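Long-range contact in Eps1p (Saccharomyces cerevisiae, PDB 4TW5), which is a yeast member of the protein disulfide isomerase family, built here from two consecutive thioredoxin-like domains: residues Glu182-Leu194 and Tyr254-Arg266. Residues are numbered along the deposited sequence; the frame is centred on the assembly and turned at random.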
ATOM      1  N   GLU A 182      25.919   1.362  -7.386  1.00 23.64           N
ATOM      2  CA  GLU A 182      27.041   0.549  -6.932  1.00 26.59           C
ATOM      3  C   GLU A 182      26.570  -0.902  -6.736  1.00 29.17           C
ATOM      4  O   GLU A 182      27.263  -1.865  -7.081  1.00 26.61           O
ATOM      5  CB  GLU A 182      27.621   1.078  -5.619  1.00 31.23           C
ATOM      6  CG  GLU A 182      28.947   0.422  -5.180  1.00 31.30           C
ATOM      7  CD  GLU A 182      29.455   0.930  -3.824  1.00 39.47           C
ATOM      8  OE1 GLU A 182      28.627   1.167  -2.919  1.00 42.07           O
ATOM      9  OE2 GLU A 182      30.681   1.115  -3.655  1.00 47.12           O
ATOM     10  N   PHE A 183      25.393  -1.058  -6.145  1.00 28.01           N
ATOM     11  CA  PHE A 183      24.944  -2.394  -5.802  1.00 26.30           C
ATOM     12  C   PHE A 183      24.501  -3.183  -7.030  1.00 28.29           C
ATOM     13  O   PHE A 183      24.424  -4.407  -6.955  1.00 26.43           O
ATOM     14  CB  PHE A 183      23.814  -2.349  -4.764  1.00 25.93           C
ATOM     15  CG  PHE A 183      23.605  -3.667  -4.040  1.00 23.67           C
ATOM     16  CD1 PHE A 183      24.552  -4.135  -3.151  1.00 23.72           C
ATOM     17  CD2 PHE A 183      22.487  -4.450  -4.287  1.00 24.01           C
ATOM     18  CE1 PHE A 183      24.379  -5.342  -2.505  1.00 28.29           C
ATOM     19  CE2 PHE A 183      22.307  -5.675  -3.634  1.00 21.22           C
ATOM     20  CZ  PHE A 183      23.252  -6.112  -2.744  1.00 23.11           C
ATOM     21  N   GLN A 184      24.216  -2.523  -8.159  1.00 25.85           N
ATOM     22  CA  GLN A 184      23.892  -3.322  -9.349  1.00 27.74           C
ATOM     23  C   GLN A 184      25.097  -4.131  -9.811  1.00 29.31           C
ATOM     24  O   GLN A 184      24.958  -5.255 -10.292  1.00 30.47           O
ATOM     25  CB  GLN A 184      23.382  -2.479 -10.492  1.00 23.24           C
ATOM     26  CG  GLN A 184      21.913  -2.142 -10.407  1.00 24.56           C
ATOM     27  CD  GLN A 184      21.470  -1.333 -11.621  1.00 30.13           C
ATOM     28  OE1 GLN A 184      21.858  -0.172 -11.783  1.00 29.99           O
ATOM     29  NE2 GLN A 184      20.642  -1.935 -12.467  1.00 24.30           N
ATOM     30  N   ARG A 185      26.278  -3.554  -9.668  1.00 27.00           N
ATOM     31  CA  ARG A 185      27.494  -4.251 -10.020  1.00 23.87           C
ATOM     32  C   ARG A 185      27.674  -5.412  -9.061  1.00 28.76           C
ATOM     33  O   ARG A 185      27.942  -6.544  -9.471  1.00 28.04           O
ATOM     34  CB  ARG A 185      28.703  -3.315  -9.946  1.00 21.51           C
ATOM     35  CG  ARG A 185      29.984  -4.001 -10.334  1.00 26.46           C
ATOM     36  CD  ARG A 185      31.093  -3.037 -10.516  1.00 23.76           C
ATOM     37  NE  ARG A 185      31.836  -3.404 -11.714  1.00 40.16           N
ATOM     38  CZ  ARG A 185      33.023  -3.990 -11.727  1.00 28.85           C
ATOM     39  NH1 ARG A 185      33.659  -4.252 -10.595  1.00 40.47           N
ATOM     40  NH2 ARG A 185      33.585  -4.269 -12.880  1.00 36.78           N
ATOM     41  N   THR A 186      27.542  -5.101  -7.774  1.00 21.26           N
ATOM     42  CA  THR A 186      27.660  -6.073  -6.713  1.00 25.52           C
ATOM     43  C   THR A 186      26.650  -7.202  -6.881  1.00 23.72           C
ATOM     44  O   THR A 186      27.013  -8.372  -6.754  1.00 27.79           O
ATOM     45  CB  THR A 186      27.505  -5.405  -5.359  1.00 26.18           C
ATOM     46  OG1 THR A 186      28.499  -4.389  -5.245  1.00 26.35           O
ATOM     47  CG2 THR A 186      27.727  -6.381  -4.253  1.00 24.69           C
ATOM     48  N   TRP A 187      25.401  -6.868  -7.198  1.00 22.96           N
ATOM     49  CA  TRP A 187      24.374  -7.889  -7.334  1.00 18.26           C
ATOM     50  C   TRP A 187      24.617  -8.839  -8.510  1.00 25.20           C
ATOM     51  O   TRP A 187      24.388 -10.051  -8.408  1.00 22.68           O
ATOM     52  CB  TRP A 187      23.002  -7.257  -7.448  1.00 17.69           C
ATOM     53  CG  TRP A 187      21.948  -8.279  -7.395  1.00 19.96           C
ATOM     54  CD1 TRP A 187      21.117  -8.647  -8.406  1.00 20.87           C
ATOM     55  CD2 TRP A 187      21.640  -9.134  -6.281  1.00 16.29           C
ATOM     56  NE1 TRP A 187      20.289  -9.652  -7.989  1.00 25.23           N
ATOM     57  CE2 TRP A 187      20.606 -10.000  -6.700  1.00 17.57           C
ATOM     58  CE3 TRP A 187      22.157  -9.265  -4.981  1.00 18.48           C
ATOM     59  CZ2 TRP A 187      20.044 -10.982  -5.860  1.00 16.65           C
ATOM     60  CZ3 TRP A 187      21.590 -10.261  -4.120  1.00 19.40           C
ATOM     61  CH2 TRP A 187      20.533 -11.088  -4.575  1.00 17.36           C
ATOM     62  N   LYS A 188      25.095  -8.289  -9.617  1.00 23.49           N
ATOM     63  CA  LYS A 188      25.437  -9.082 -10.775  1.00 25.35           C
ATOM     64  C   LYS A 188      26.578 -10.056 -10.460  1.00 24.20           C
ATOM     65  O   LYS A 188      26.515 -11.218 -10.814  1.00 23.57           O
ATOM     66  CB  LYS A 188      25.837  -8.162 -11.930  1.00 27.87           C
ATOM     67  CG  LYS A 188      26.166  -8.871 -13.231  1.00 30.68           C
ATOM     68  CD  LYS A 188      26.267  -7.838 -14.321  1.00 31.72           C
ATOM     69  CE  LYS A 188      26.548  -8.450 -15.666  1.00 33.06           C
ATOM     70  NZ  LYS A 188      26.544  -7.399 -16.711  1.00 29.05           N
ATOM     71  N   ILE A 189      27.601  -9.583  -9.761  1.00 23.60           N
ATOM     72  CA  ILE A 189      28.734 -10.431  -9.422  1.00 23.85           C
ATOM     73  C   ILE A 189      28.261 -11.570  -8.479  1.00 28.06           C
ATOM     74  O   ILE A 189      28.520 -12.748  -8.737  1.00 28.64           O
ATOM     75  CB  ILE A 189      29.874  -9.584  -8.774  1.00 22.77           C
ATOM     76  CG1 ILE A 189      30.391  -8.543  -9.763  1.00 24.96           C
ATOM     77  CG2 ILE A 189      31.028 -10.444  -8.328  1.00 26.62           C
ATOM     78  CD1 ILE A 189      31.297  -7.482  -9.139  1.00 24.12           C
ATOM     79  N   ILE A 190      27.491 -11.210  -7.456  1.00 22.44           N
ATOM     80  CA  ILE A 190      26.851 -12.163  -6.560  1.00 19.77           C
ATOM     81  C   ILE A 190      26.029 -13.190  -7.299  1.00 23.67           C
ATOM     82  O   ILE A 190      26.035 -14.373  -6.912  1.00 28.59           O
ATOM     83  CB  ILE A 190      25.963 -11.449  -5.551  1.00 21.83           C
ATOM     84  CG1 ILE A 190      26.830 -10.601  -4.631  1.00 27.12           C
ATOM     85  CG2 ILE A 190      25.110 -12.418  -4.769  1.00 13.46           C
ATOM     86  CD1 ILE A 190      26.059  -9.584  -3.846  1.00 26.76           C
ATOM     87  N   SER A 191      25.282 -12.773  -8.318  1.00 19.32           N
ATOM     88  CA  SER A 191      24.428 -13.730  -9.013  1.00 19.29           C
ATOM     89  C   SER A 191      25.270 -14.780  -9.745  1.00 27.67           C
ATOM     90  O   SER A 191      24.935 -15.957  -9.749  1.00 24.93           O
ATOM     91  CB  SER A 191      23.495 -13.045  -9.992  1.00 26.78           C
ATOM     92  OG  SER A 191      24.181 -12.659 -11.164  1.00 28.48           O
ATOM     93  N   ARG A 192      26.379 -14.353 -10.334  1.00 29.35           N
ATOM     94  CA  ARG A 192      27.195 -15.277 -11.095  1.00 33.05           C
ATOM     95  C   ARG A 192      27.991 -16.194 -10.162  1.00 28.84           C
ATOM     96  O   ARG A 192      28.130 -17.354 -10.440  1.00 28.78           O
ATOM     97  CB  ARG A 192      28.121 -14.518 -12.038  1.00 27.44           C
ATOM     98  CG  ARG A 192      27.395 -14.009 -13.292  1.00 35.26           C
ATOM     99  CD  ARG A 192      28.243 -13.050 -14.156  1.00 33.91           C
ATOM    100  NE  ARG A 192      29.557 -13.532 -14.605  1.00 33.08           N
ATOM    101  CZ  ARG A 192      29.755 -14.447 -15.551  1.00 33.92           C
ATOM    102  NH1 ARG A 192      28.729 -15.004 -16.167  1.00 34.21           N
ATOM    103  NH2 ARG A 192      30.985 -14.785 -15.898  1.00 32.30           N
ATOM    104  N   GLN A 193      28.490 -15.681  -9.053  1.00 24.50           N
ATOM    105  CA  GLN A 193      29.236 -16.517  -8.127  1.00 31.13           C
ATOM    106  C   GLN A 193      28.336 -17.591  -7.493  1.00 31.87           C
ATOM    107  O   GLN A 193      28.732 -18.747  -7.384  1.00 32.94           O
ATOM    108  CB  GLN A 193      29.899 -15.645  -7.053  1.00 32.13           C
ATOM    109  CG  GLN A 193      31.058 -14.798  -7.592  1.00 30.15           C
ATOM    110  CD  GLN A 193      31.775 -14.038  -6.490  1.00 32.60           C
ATOM    111  OE1 GLN A 193      31.143 -13.374  -5.685  1.00 28.98           O
ATOM    112  NE2 GLN A 193      33.094 -14.134  -6.451  1.00 29.80           N
ATOM    113  N   LEU A 194      27.102 -17.223  -7.151  1.00 32.44           N
ATOM    114  CA  LEU A 194      26.179 -18.158  -6.531  1.00 24.74           C
ATOM    115  C   LEU A 194      25.680 -19.185  -7.525  1.00 28.94           C
ATOM    116  O   LEU A 194      25.206 -20.259  -7.133  1.00 28.43           O
ATOM    117  CB  LEU A 194      24.990 -17.435  -5.898  1.00 20.77           C
ATOM    118  CG  LEU A 194      25.345 -16.776  -4.567  1.00 29.22           C
ATOM    119  CD1 LEU A 194      24.132 -16.072  -3.949  1.00 27.78           C
ATOM    120  CD2 LEU A 194      25.958 -17.782  -3.599  1.00 19.02           C
ATOM    121  N   TYR A 254      25.559  -3.061   4.789  1.00 36.22           N
ATOM    122  CA  TYR A 254      25.784  -2.870   3.364  1.00 29.45           C
ATOM    123  C   TYR A 254      27.249  -3.126   3.057  1.00 30.84           C
ATOM    124  O   TYR A 254      28.127  -2.828   3.858  1.00 27.63           O
ATOM    125  CB  TYR A 254      25.398  -1.461   2.910  1.00 25.69           C
ATOM    126  CG  TYR A 254      25.767  -1.171   1.451  1.00 26.53           C
ATOM    127  CD1 TYR A 254      24.858  -1.364   0.432  1.00 20.38           C
ATOM    128  CD2 TYR A 254      27.026  -0.710   1.113  1.00 24.04           C
ATOM    129  CE1 TYR A 254      25.185  -1.106  -0.863  1.00 26.41           C
ATOM    130  CE2 TYR A 254      27.360  -0.450  -0.178  1.00 29.99           C
ATOM    131  CZ  TYR A 254      26.436  -0.648  -1.164  1.00 31.71           C
ATOM    132  OH  TYR A 254      26.767  -0.391  -2.462  1.00 30.78           O
ATOM    133  N   SER A 255      27.504  -3.678   1.883  1.00 30.13           N
ATOM    134  CA  SER A 255      28.868  -3.824   1.409  1.00 31.97           C
ATOM    135  C   SER A 255      28.967  -3.605  -0.100  1.00 30.61           C
ATOM    136  O   SER A 255      28.029  -3.889  -0.829  1.00 32.27           O
ATOM    137  CB  SER A 255      29.386  -5.215   1.769  1.00 34.53           C
ATOM    138  OG  SER A 255      30.738  -5.354   1.405  1.00 38.88           O
ATOM    139  N   ALA A 256      30.093  -3.079  -0.572  1.00 34.64           N
ATOM    140  CA  ALA A 256      30.340  -3.049  -2.013  1.00 34.92           C
ATOM    141  C   ALA A 256      30.944  -4.383  -2.470  1.00 35.58           C
ATOM    142  O   ALA A 256      31.035  -4.680  -3.658  1.00 34.79           O
ATOM    143  CB  ALA A 256      31.235  -1.917  -2.374  1.00 34.48           C
ATOM    144  N   LYS A 257      31.374  -5.185  -1.511  1.00 33.23           N
ATOM    145  CA  LYS A 257      31.945  -6.482  -1.835  1.00 30.75           C
ATOM    146  C   LYS A 257      30.881  -7.554  -1.902  1.00 33.40           C
ATOM    147  O   LYS A 257      29.912  -7.530  -1.130  1.00 31.07           O
ATOM    148  CB  LYS A 257      33.020  -6.846  -0.825  1.00 31.39           C
ATOM    149  CG  LYS A 257      34.243  -5.949  -0.925  1.00 35.20           C
ATOM    150  CD  LYS A 257      35.074  -5.976   0.338  1.00 43.69           C
ATOM    151  CE  LYS A 257      36.048  -4.817   0.379  1.00 50.95           C
ATOM    152  NZ  LYS A 257      37.003  -4.930   1.512  1.00 61.75           N
ATOM    153  N   SER A 258      31.065  -8.502  -2.820  1.00 30.32           N
ATOM    154  CA  SER A 258      30.086  -9.568  -3.015  1.00 31.48           C
ATOM    155  C   SER A 258      30.194 -10.655  -1.940  1.00 28.41           C
ATOM    156  O   SER A 258      29.242 -11.403  -1.717  1.00 25.86           O
ATOM    157  CB  SER A 258      30.263 -10.206  -4.378  1.00 28.46           C
ATOM    158  OG  SER A 258      31.459 -10.952  -4.394  1.00 35.40           O
ATOM    159  N   ASP A 259      31.333 -10.700  -1.248  1.00 30.56           N
ATOM    160  CA  ASP A 259      31.719 -11.874  -0.468  1.00 34.34           C
ATOM    161  C   ASP A 259      30.769 -12.189   0.678  1.00 36.06           C
ATOM    162  O   ASP A 259      30.388 -13.354   0.871  1.00 34.06           O
ATOM    163  CB  ASP A 259      33.126 -11.712   0.122  1.00 34.54           C
ATOM    164  CG  ASP A 259      34.178 -11.460  -0.921  1.00 42.69           C
ATOM    165  OD1 ASP A 259      33.860 -11.487  -2.135  1.00 54.12           O
ATOM    166  OD2 ASP A 259      35.343 -11.263  -0.526  1.00 50.88           O
ATOM    167  N   GLY A 260      30.410 -11.158   1.441  1.00 30.20           N
ATOM    168  CA  GLY A 260      29.511 -11.325   2.567  1.00 25.63           C
ATOM    169  C   GLY A 260      28.189 -11.928   2.154  1.00 28.63           C
ATOM    170  O   GLY A 260      27.692 -12.856   2.805  1.00 31.11           O
ATOM    171  N   TYR A 261      27.637 -11.433   1.052  1.00 21.31           N
ATOM    172  CA  TYR A 261      26.373 -11.939   0.536  1.00 24.55           C
ATOM    173  C   TYR A 261      26.471 -13.408   0.028  1.00 29.89           C
ATOM    174  O   TYR A 261      25.575 -14.217   0.281  1.00 23.87           O
ATOM    175  CB  TYR A 261      25.867 -11.026  -0.586  1.00 26.55           C
ATOM    176  CG  TYR A 261      25.726  -9.582  -0.132  1.00 31.32           C
ATOM    177  CD1 TYR A 261      24.609  -9.159   0.551  1.00 24.66           C
ATOM    178  CD2 TYR A 261      26.725  -8.660  -0.375  1.00 25.00           C
ATOM    179  CE1 TYR A 261      24.488  -7.876   0.986  1.00 26.94           C
ATOM    180  CE2 TYR A 261      26.606  -7.360   0.055  1.00 30.53           C
ATOM    181  CZ  TYR A 261      25.483  -6.977   0.739  1.00 28.03           C
ATOM    182  OH  TYR A 261      25.345  -5.681   1.172  1.00 32.86           O
ATOM    183  N   VAL A 262      27.561 -13.751  -0.654  1.00 27.83           N
ATOM    184  CA  VAL A 262      27.726 -15.104  -1.187  1.00 24.94           C
ATOM    185  C   VAL A 262      27.778 -16.103  -0.036  1.00 27.07           C
ATOM    186  O   VAL A 262      27.039 -17.096  -0.015  1.00 25.28           O
ATOM    187  CB  VAL A 262      29.008 -15.228  -2.054  1.00 25.70           C
ATOM    188  CG1 VAL A 262      29.344 -16.700  -2.339  1.00 30.05           C
ATOM    189  CG2 VAL A 262      28.828 -14.488  -3.373  1.00 22.63           C
ATOM    190  N   ASP A 263      28.620 -15.804   0.946  1.00 30.33           N
ATOM    191  CA  ASP A 263      28.802 -16.684   2.095  1.00 34.14           C
ATOM    192  C   ASP A 263      27.547 -16.777   2.960  1.00 28.62           C
ATOM    193  O   ASP A 263      27.305 -17.803   3.569  1.00 39.24           O
ATOM    194  CB  ASP A 263      30.023 -16.250   2.903  1.00 31.21           C
ATOM    195  CG  ASP A 263      31.313 -16.379   2.089  1.00 47.00           C
ATOM    196  OD1 ASP A 263      31.339 -17.232   1.155  1.00 39.88           O
ATOM    197  OD2 ASP A 263      32.290 -15.640   2.373  1.00 49.32           O
ATOM    198  N   PHE A 264      26.758 -15.711   3.026  1.00 31.40           N
ATOM    199  CA  PHE A 264      25.482 -15.790   3.721  1.00 32.20           C
ATOM    200  C   PHE A 264      24.565 -16.764   3.001  1.00 30.43           C
ATOM    201  O   PHE A 264      23.970 -17.648   3.617  1.00 36.24           O
ATOM    202  CB  PHE A 264      24.814 -14.419   3.816  1.00 29.74           C
ATOM    203  CG  PHE A 264      23.382 -14.467   4.276  1.00 23.91           C
ATOM    204  CD1 PHE A 264      23.065 -14.694   5.621  1.00 29.16           C
ATOM    205  CD2 PHE A 264      22.361 -14.276   3.378  1.00 19.26           C
ATOM    206  CE1 PHE A 264      21.753 -14.709   6.062  1.00 23.12           C
ATOM    207  CE2 PHE A 264      21.038 -14.294   3.789  1.00 29.40           C
ATOM    208  CZ  PHE A 264      20.725 -14.512   5.142  1.00 29.99           C
ATOM    209  N   ALA A 265      24.496 -16.632   1.686  1.00 26.28           N
ATOM    210  CA  ALA A 265      23.624 -17.478   0.875  1.00 30.65           C
ATOM    211  C   ALA A 265      24.015 -18.947   0.957  1.00 29.11           C
ATOM    212  O   ALA A 265      23.224 -19.811   0.631  1.00 28.22           O
ATOM    213  CB  ALA A 265      23.640 -17.022  -0.587  1.00 22.18           C
ATOM    214  N   ARG A 266      25.239 -19.210   1.394  1.00 30.39           N
ATOM    215  CA  ARG A 266      25.782 -20.552   1.405  1.00 34.59           C
ATOM    216  C   ARG A 266      25.789 -21.196   2.786  1.00 38.50           C
ATOM    217  O   ARG A 266      26.134 -22.352   2.914  1.00 47.04           O
ATOM    218  CB  ARG A 266      27.184 -20.530   0.788  1.00 39.43           C
ATOM    219  CG  ARG A 266      27.157 -20.824  -0.703  1.00 32.34           C
ATOM    220  CD  ARG A 266      28.378 -20.338  -1.421  1.00 37.82           C
ATOM    221  NE  ARG A 266      29.583 -20.301  -0.600  1.00 36.98           N
ATOM    222  CZ  ARG A 266      30.425 -21.306  -0.403  1.00 39.39           C
ATOM    223  NH1 ARG A 266      30.208 -22.507  -0.937  1.00 44.61           N
ATOM    224  NH2 ARG A 266      31.488 -21.102   0.351  1.00 40.02           N
TER
HETATM  225  O   HOH W   1      27.725  -2.504  -3.495  1.00 34.51           O
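With CG anti to the backbone N (chi1 -161°), Phe183 turns its ring from helix 182-194 toward Tyr261, whose own CG lies anti to its carbonyl carbon. The contact joins two helices on one side of the mixed sheet in the second thioredoxin-like domain. Helix 259-265 follows the last strand, 247-249, and runs at 37° to helix 182-194. The edge of Phe183 meets the face of Tyr261 in a T-shaped pair, with CE1 of Phe183 3.8 Å from CZ of Tyr261. Tyr254 joins the cluster, its ring oblique to Phe183, and Tyr250 stacks on Tyr261. Phe183 also touches Val235 of strand 234-238. Ile190 lays its CD1 obliquely against CB of Tyr261, and its CG1 packs on CB of Ser258. Farther along, Leu194 and Val262 slide past each other, and CD1 of Leu194 touches CB of Ala265 at 3.5 Å.

The loop before helix 259-265 meets helix 182-194 through polar groups. The hydroxyl of Tyr254 donates to OE1 of Glu182 over a very short 2.5 Å. A water links this same hydroxyl, OG1 of Thr186 and O of Ser255. The backbone N of Lys257 gives its hydrogen to OG of Ser255 in an ST turn. Gln193 and Ser258 are buried, and the amide is held at both ends: NE2 of Gln193 by O of Arg116, and OE1 by OG of Ser258, which donates at 2.8 Å, tilted 25° from the amide plane.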